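Long-range contacts in CELL WALL surface anchor family protein (PDB 2X9Z), which forms the repeating backbone subunit of a pneumococcal pilus and probably takes part in cell adhesion: residues 7-12 and 34-39; 67-72 and 113-118. The protein carries 1 engineered substitution. All coordinates share one frame; numbering follows the deposited sequence.

Contact 1 (7-12 and 34-39); sequences KDFKGK and VEYEIV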
loop_
_atom_site.group_PDB
_atom_site.type_symbol
_atom_site.label_atom_id
_atom_site.label_comp_id
_atom_site.label_asym_id
_atom_site.label_seq_id
_atom_site.Cartn_x
_atom_site.Cartn_y
_atom_site.Cartn_z
ATOM N N LYS A 7 1.160 8.019 -7.270
ATOM C CA LYS A 7 -0.248 7.696 -7.298
ATOM C C LYS A 7 -1.054 8.981 -7.291
ATOM O O LYS A 7 -0.780 9.889 -6.507
ATOM C CB LYS A 7 -0.636 6.859 -6.090
ATOM C CG LYS A 7 -2.102 6.548 -6.093
ATOM C CD LYS A 7 -2.542 5.821 -4.873
ATOM C CE LYS A 7 -3.987 5.459 -5.063
ATOM N NZ LYS A 7 -4.383 4.435 -4.103
ATOM N N ASP A 8 -2.059 9.061 -8.154
ATOM C CA ASP A 8 -2.909 10.244 -8.176
ATOM C C ASP A 8 -4.207 9.920 -8.905
ATOM O O ASP A 8 -4.444 8.778 -9.304
ATOM C CB ASP A 8 -2.169 11.403 -8.865
ATOM C CG ASP A 8 -2.549 12.774 -8.310
ATOM O OD1 ASP A 8 -3.688 12.955 -7.826
ATOM O OD2 ASP A 8 -1.689 13.680 -8.361
ATOM N N PHE A 9 -5.048 10.926 -9.064
ATOM C CA PHE A 9 -6.252 10.758 -9.862
ATOM C C PHE A 9 -5.889 10.618 -11.336
ATOM O O PHE A 9 -4.766 10.932 -11.742
ATOM C CB PHE A 9 -7.197 11.936 -9.627
ATOM C CG PHE A 9 -7.540 12.135 -8.181
ATOM C CD1 PHE A 9 -7.150 13.282 -7.504
ATOM C CD2 PHE A 9 -8.224 11.150 -7.487
ATOM C CE1 PHE A 9 -7.450 13.442 -6.160
ATOM C CE2 PHE A 9 -8.536 11.314 -6.147
ATOM C CZ PHE A 9 -8.141 12.465 -5.483
ATOM N N LYS A 10 -6.833 10.115 -12.126
ATOM C CA LYS A 10 -6.625 9.898 -13.556
ATOM C C LYS A 10 -5.976 11.102 -14.243
ATOM O O LYS A 10 -6.448 12.236 -14.107
ATOM C CB LYS A 10 -7.954 9.552 -14.236
ATOM C CG LYS A 10 -7.881 9.462 -15.751
ATOM C CD LYS A 10 -9.196 8.944 -16.313
ATOM C CE LYS A 10 -9.124 8.742 -17.815
ATOM N NZ LYS A 10 -8.917 10.030 -18.531
ATOM N N GLY A 11 -4.885 10.848 -14.965
ATOM C CA GLY A 11 -4.222 11.877 -15.748
ATOM C C GLY A 11 -3.209 12.722 -14.996
ATOM O O GLY A 11 -2.570 13.593 -15.587
ATOM N N LYS A 12 -3.051 12.473 -13.700
ATOM C CA LYS A 12 -2.249 13.361 -12.862
ATOM C C LYS A 12 -1.011 12.719 -12.240
ATOM O O LYS A 12 -0.172 13.424 -11.682
ATOM C CB LYS A 12 -3.122 13.974 -11.765
ATOM C CG LYS A 12 -4.258 14.849 -12.287
ATOM C CD LYS A 12 -5.031 15.484 -11.133
ATOM C CE LYS A 12 -5.896 16.657 -11.592
ATOM N NZ LYS A 12 -7.057 16.231 -12.416
ATOM N N VAL A 34 -14.641 7.902 -8.573
ATOM C CA VAL A 34 -13.351 8.577 -8.556
ATOM C C VAL A 34 -12.318 7.692 -9.255
ATOM O O VAL A 34 -12.129 6.537 -8.876
ATOM C CB VAL A 34 -12.905 8.862 -7.103
ATOM C CG1 VAL A 34 -11.593 9.634 -7.083
ATOM C CG2 VAL A 34 -14.002 9.626 -6.348
ATOM N N GLU A 35 -11.658 8.233 -10.274
ATOM C CA GLU A 35 -10.719 7.457 -11.077
ATOM C C GLU A 35 -9.284 7.677 -10.618
ATOM O O GLU A 35 -8.843 8.817 -10.434
ATOM C CB GLU A 35 -10.862 7.821 -12.551
ATOM C CG GLU A 35 -12.228 7.471 -13.117
ATOM C CD GLU A 35 -12.413 7.973 -14.527
ATOM O OE1 GLU A 35 -12.600 9.196 -14.699
ATOM O OE2 GLU A 35 -12.370 7.146 -15.458
ATOM N N TYR A 36 -8.559 6.571 -10.457
ATOM C CA TYR A 36 -7.200 6.572 -9.938
ATOM C C TYR A 36 -6.205 5.968 -10.914
ATOM O O TYR A 36 -6.559 5.155 -11.769
ATOM C CB TYR A 36 -7.138 5.744 -8.657
ATOM C CG TYR A 36 -7.752 6.408 -7.444
ATOM C CD1 TYR A 36 -9.094 6.234 -7.124
ATOM C CD2 TYR A 36 -6.984 7.203 -6.613
ATOM C CE1 TYR A 36 -9.649 6.839 -6.007
ATOM C CE2 TYR A 36 -7.523 7.797 -5.503
ATOM C CZ TYR A 36 -8.850 7.616 -5.198
ATOM O OH TYR A 36 -9.368 8.235 -4.081
ATOM N N GLU A 37 -4.944 6.343 -10.747
ATOM C CA GLU A 37 -3.871 5.695 -11.479
ATOM C C GLU A 37 -2.599 5.625 -10.640
ATOM O O GLU A 37 -2.306 6.521 -9.832
ATOM C CB GLU A 37 -3.607 6.406 -12.805
ATOM C CG GLU A 37 -3.079 7.811 -12.654
ATOM C CD GLU A 37 -2.943 8.524 -13.984
ATOM O OE1 GLU A 37 -2.065 9.398 -14.098
ATOM O OE2 GLU A 37 -3.717 8.214 -14.914
ATOM N N ILE A 38 -1.859 4.537 -10.829
ATOM C CA ILE A 38 -0.565 4.335 -10.200
ATOM C C ILE A 38 0.421 4.167 -11.353
ATOM O O ILE A 38 0.236 3.299 -12.208
ATOM C CB ILE A 38 -0.557 3.044 -9.349
ATOM C CG1 ILE A 38 -1.687 3.056 -8.310
ATOM C CG2 ILE A 38 0.809 2.830 -8.707
ATOM C CD1 ILE A 38 -1.953 1.694 -7.731
ATOM N N VAL A 39 1.449 5.010 -11.387
ATOM C CA VAL A 39 2.436 4.967 -12.456
ATOM C C VAL A 39 3.801 4.635 -11.859
ATOM O O VAL A 39 4.236 5.285 -10.897
ATOM C CB VAL A 39 2.506 6.313 -13.213
ATOM C CG1 VAL A 39 3.651 6.308 -14.204
ATOM C CG2 VAL A 39 1.175 6.607 -13.910
#
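The carboxylate of Glu37 receives two backbone N-H groups from the turn that follows strand 4-9. The two segments pair as antiparallel strands at the edge of a sheet in a Cna-B-like pilin domain. Strand 4-9 is one of the two edge strands of this sheet within the chain. Gly11 N gives OE2 an almost straight hydrogen bond, 2.9 Å from Gly11 N to Glu37 OE2, with the N-H standing above the carboxylate plane. Ala13 N bonds to OE1. CG of Glu37 lies between its own backbone N and carbonyl carbon (chi1 66°), and the extended chain beyond it reaches the turn. Lys113 NZ adds a long, weak ion pair to OE2.

Asp8 and Glu37 form a hydrogen-bonded pair: Asp8 N to Glu37 O is 3.1 Å and Glu37 N to Asp8 O is 2.9 Å. Past the strand end, Lys10 N still bonds to Glu35 O, and the aliphatic chain of Lys10 runs beside Glu35.

Phe9 and Tyr36 point the same way. Their ring planes are at 46°, and Phe9 CD2 sits over one face of the Tyr36 ring, toward its rim. Val34 CG1 packs 3.6 Å from Phe9 CE2.

Lys7 is extended, with CG anti to the backbone N (chi1 179°), and it carries NZ into the interior of the domain. There NZ is joined to Asn132 CG in an intramolecular isopeptide bond and hydrogen-bonded to Asp55 OD1. On the way, Lys7 CE passes 3.8 Å from Tyr36 CD2.

Contact 2 (67-72 and 113-118); sequences TVKVTV and KITYSA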
loop_
_atom_site.group_PDB
_atom_site.type_symbol
_atom_site.label_atom_id
_atom_site.label_comp_id
_atom_site.label_asym_id
_atom_site.label_seq_id
_atom_site.Cartn_x
_atom_site.Cartn_y
_atom_site.Cartn_z
ATOM N N THR A 67 -12.583 -3.061 -12.167
ATOM C CA THR A 67 -12.143 -1.862 -12.884
ATOM C C THR A 67 -10.633 -1.738 -13.078
ATOM O O THR A 67 -10.171 -0.755 -13.651
ATOM C CB THR A 67 -12.659 -0.556 -12.218
ATOM O OG1 THR A 67 -12.031 -0.364 -10.944
ATOM C CG2 THR A 67 -14.176 -0.598 -12.046
ATOM N N VAL A 68 -9.857 -2.713 -12.604
ATOM C CA VAL A 68 -8.399 -2.617 -12.697
ATOM C C VAL A 68 -7.904 -2.927 -14.107
ATOM O O VAL A 68 -8.238 -3.973 -14.676
ATOM C CB VAL A 68 -7.687 -3.535 -11.677
ATOM C CG1 VAL A 68 -6.181 -3.368 -11.767
ATOM C CG2 VAL A 68 -8.160 -3.238 -10.269
ATOM N N LYS A 69 -7.115 -2.009 -14.661
ATOM C CA LYS A 69 -6.455 -2.201 -15.948
ATOM C C LYS A 69 -4.961 -1.945 -15.778
ATOM O O LYS A 69 -4.556 -1.079 -15.004
ATOM C CB LYS A 69 -7.014 -1.230 -16.993
ATOM C CG LYS A 69 -8.532 -1.261 -17.167
ATOM C CD LYS A 69 -8.979 -2.299 -18.178
ATOM C CE LYS A 69 -10.419 -2.060 -18.624
ATOM N NZ LYS A 69 -11.371 -2.206 -17.503
ATOM N N VAL A 70 -4.140 -2.712 -16.482
ATOM C CA VAL A 70 -2.693 -2.541 -16.375
ATOM C C VAL A 70 -2.019 -2.547 -17.746
ATOM O O VAL A 70 -2.299 -3.408 -18.589
ATOM C CB VAL A 70 -2.061 -3.611 -15.444
ATOM C CG1 VAL A 70 -2.416 -5.019 -15.899
ATOM C CG2 VAL A 70 -0.552 -3.426 -15.352
ATOM N N THR A 71 -1.136 -1.573 -17.952
ATOM C CA THR A 71 -0.402 -1.418 -19.198
ATOM C C THR A 71 1.086 -1.266 -18.911
ATOM O O THR A 71 1.478 -0.784 -17.842
ATOM C CB THR A 71 -0.877 -0.169 -19.996
ATOM O OG1 THR A 71 -0.675 1.011 -19.208
ATOM C CG2 THR A 71 -2.352 -0.292 -20.384
ATOM N N VAL A 72 1.904 -1.693 -19.865
ATOM C CA VAL A 72 3.327 -1.369 -19.872
ATOM C C VAL A 72 3.605 -0.568 -21.139
ATOM O O VAL A 72 3.285 -1.013 -22.239
ATOM C CB VAL A 72 4.201 -2.629 -19.860
ATOM C CG1 VAL A 72 5.675 -2.246 -19.953
ATOM C CG2 VAL A 72 3.925 -3.463 -18.617
ATOM N N LYS A 113 1.482 1.336 -15.837
ATOM C CA LYS A 113 0.357 2.131 -15.370
ATOM C C LYS A 113 -0.800 1.216 -14.986
ATOM O O LYS A 113 -1.208 0.339 -15.753
ATOM C CB LYS A 113 -0.089 3.116 -16.455
ATOM C CG LYS A 113 -1.270 3.999 -16.064
ATOM C CD LYS A 113 -1.521 5.040 -17.148
ATOM C CE LYS A 113 -2.800 5.811 -16.928
ATOM N NZ LYS A 113 -3.022 6.753 -18.056
ATOM N N ILE A 114 -1.312 1.419 -13.781
ATOM C CA ILE A 114 -2.450 0.667 -13.279
ATOM C C ILE A 114 -3.569 1.666 -13.025
ATOM O O ILE A 114 -3.372 2.670 -12.334
ATOM C CB ILE A 114 -2.113 -0.051 -11.962
ATOM C CG1 ILE A 114 -0.955 -1.027 -12.177
ATOM C CG2 ILE A 114 -3.353 -0.766 -11.398
ATOM C CD1 ILE A 114 -0.386 -1.581 -10.879
ATOM N N THR A 115 -4.736 1.419 -13.605
ATOM C CA THR A 115 -5.875 2.309 -13.408
ATOM C C THR A 115 -7.033 1.539 -12.793
ATOM O O THR A 115 -7.161 0.322 -12.977
ATOM C CB THR A 115 -6.328 2.970 -14.726
ATOM O OG1 THR A 115 -6.779 1.965 -15.639
ATOM C CG2 THR A 115 -5.187 3.734 -15.374
ATOM N N TYR A 116 -7.880 2.257 -12.063
ATOM C CA TYR A 116 -9.064 1.670 -11.433
ATOM C C TYR A 116 -9.914 2.800 -10.882
ATOM O O TYR A 116 -9.501 3.956 -10.897
ATOM C CB TYR A 116 -8.670 0.720 -10.296
ATOM C CG TYR A 116 -8.061 1.421 -9.105
ATOM C CD1 TYR A 116 -8.860 1.856 -8.045
ATOM C CD2 TYR A 116 -6.695 1.663 -9.039
ATOM C CE1 TYR A 116 -8.314 2.508 -6.943
ATOM C CE2 TYR A 116 -6.133 2.310 -7.939
ATOM C CZ TYR A 116 -6.952 2.732 -6.900
ATOM O OH TYR A 116 -6.406 3.371 -5.817
ATOM N N SER A 117 -11.098 2.469 -10.394
ATOM C CA SER A 117 -11.921 3.492 -9.767
ATOM C C SER A 117 -12.439 3.046 -8.410
ATOM O O SER A 117 -12.389 1.855 -8.063
ATOM C CB SER A 117 -13.073 3.912 -10.679
ATOM O OG SER A 117 -13.965 2.838 -10.908
ATOM N N ALA A 118 -12.918 4.022 -7.643
ATOM C CA ALA A 118 -13.573 3.775 -6.368
ATOM C C ALA A 118 -14.733 4.744 -6.268
ATOM O O ALA A 118 -14.754 5.760 -6.949
ATOM C CB ALA A 118 -12.609 3.978 -5.223
HETATM O O HOH W 1 -9.440 1.395 -15.082
HETATM O O HOH W 2 -3.551 1.215 -17.306
#
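Lys69 and Thr115 join their backbones by two hydrogen bonds, each 2.9 Å: Lys69 N to Thr115 O and Thr115 N to Lys69 O. Thr71 and Lys113 repeat this pattern two residues on. Val70 and Ile114 form the non-hydrogen-bonded pair between them. This is a regular antiparallel ladder of the Cna-B-like domain, and CA-H...O contacts reinforce it, such as Val68 CA to Thr115 O at 3.2 Å.

At Thr67 a side chain takes over from the backbone. Ser117 N donates to Thr67 OG1 at 3.0 Å, nearly straight at 170°. OG1 lies between the backbone N and the carbonyl carbon of Thr67 (chi1 68°), where it meets this N-H. It also bonds to Asn64 O, while Ser117 OG bonds to Asn64 ND2.

One water donates to Thr67 O and bonds to Thr115 OG1. A second donates to Lys113 O and is weakly bonded to Thr71 OG1.

Val70 and Ile114 are on the face opposite Lys69, Thr71, Lys113 and Thr115, and the apolar contacts gather round them. Val68 sets CG1 3.9 Å from Ile114 CG2 and CG2 4.0 Å from Tyr116 CB. The side chains of Val70 and Ile114 lie side by side, with Val70 CG2 touching Ile114 CG1.

These side chains face the second sheet of the domain. Val68 and Val70 rest on Leu93 of strand 90-95, Ile114 packs on Trp53 of strand 50-57, and the Tyr116 ring meets Phe91 edge-to-face.

In the fold
Contacts 1 and 2 belong to one antiparallel sheet, and their centres are about 9 Å apart. Strands 33-42 and 110-120 are neighbours in it and join the two contacts, with probable hydrogen bonds from Val34 N to Ala118 O and from Tyr36 N to Tyr116 O. The order across the sheet is 4-9, 33-42, 110-120, 61-72 and 75-76. Both segments of contact 1 precede those of contact 2 in the sequence. Both contacts send side chains toward strand 50-57 of the facing sheet. The isopeptide bond of contact 1 joins this sheet to the one holding strand 130-139, which probably helps the pilus subunit withstand pulling forces.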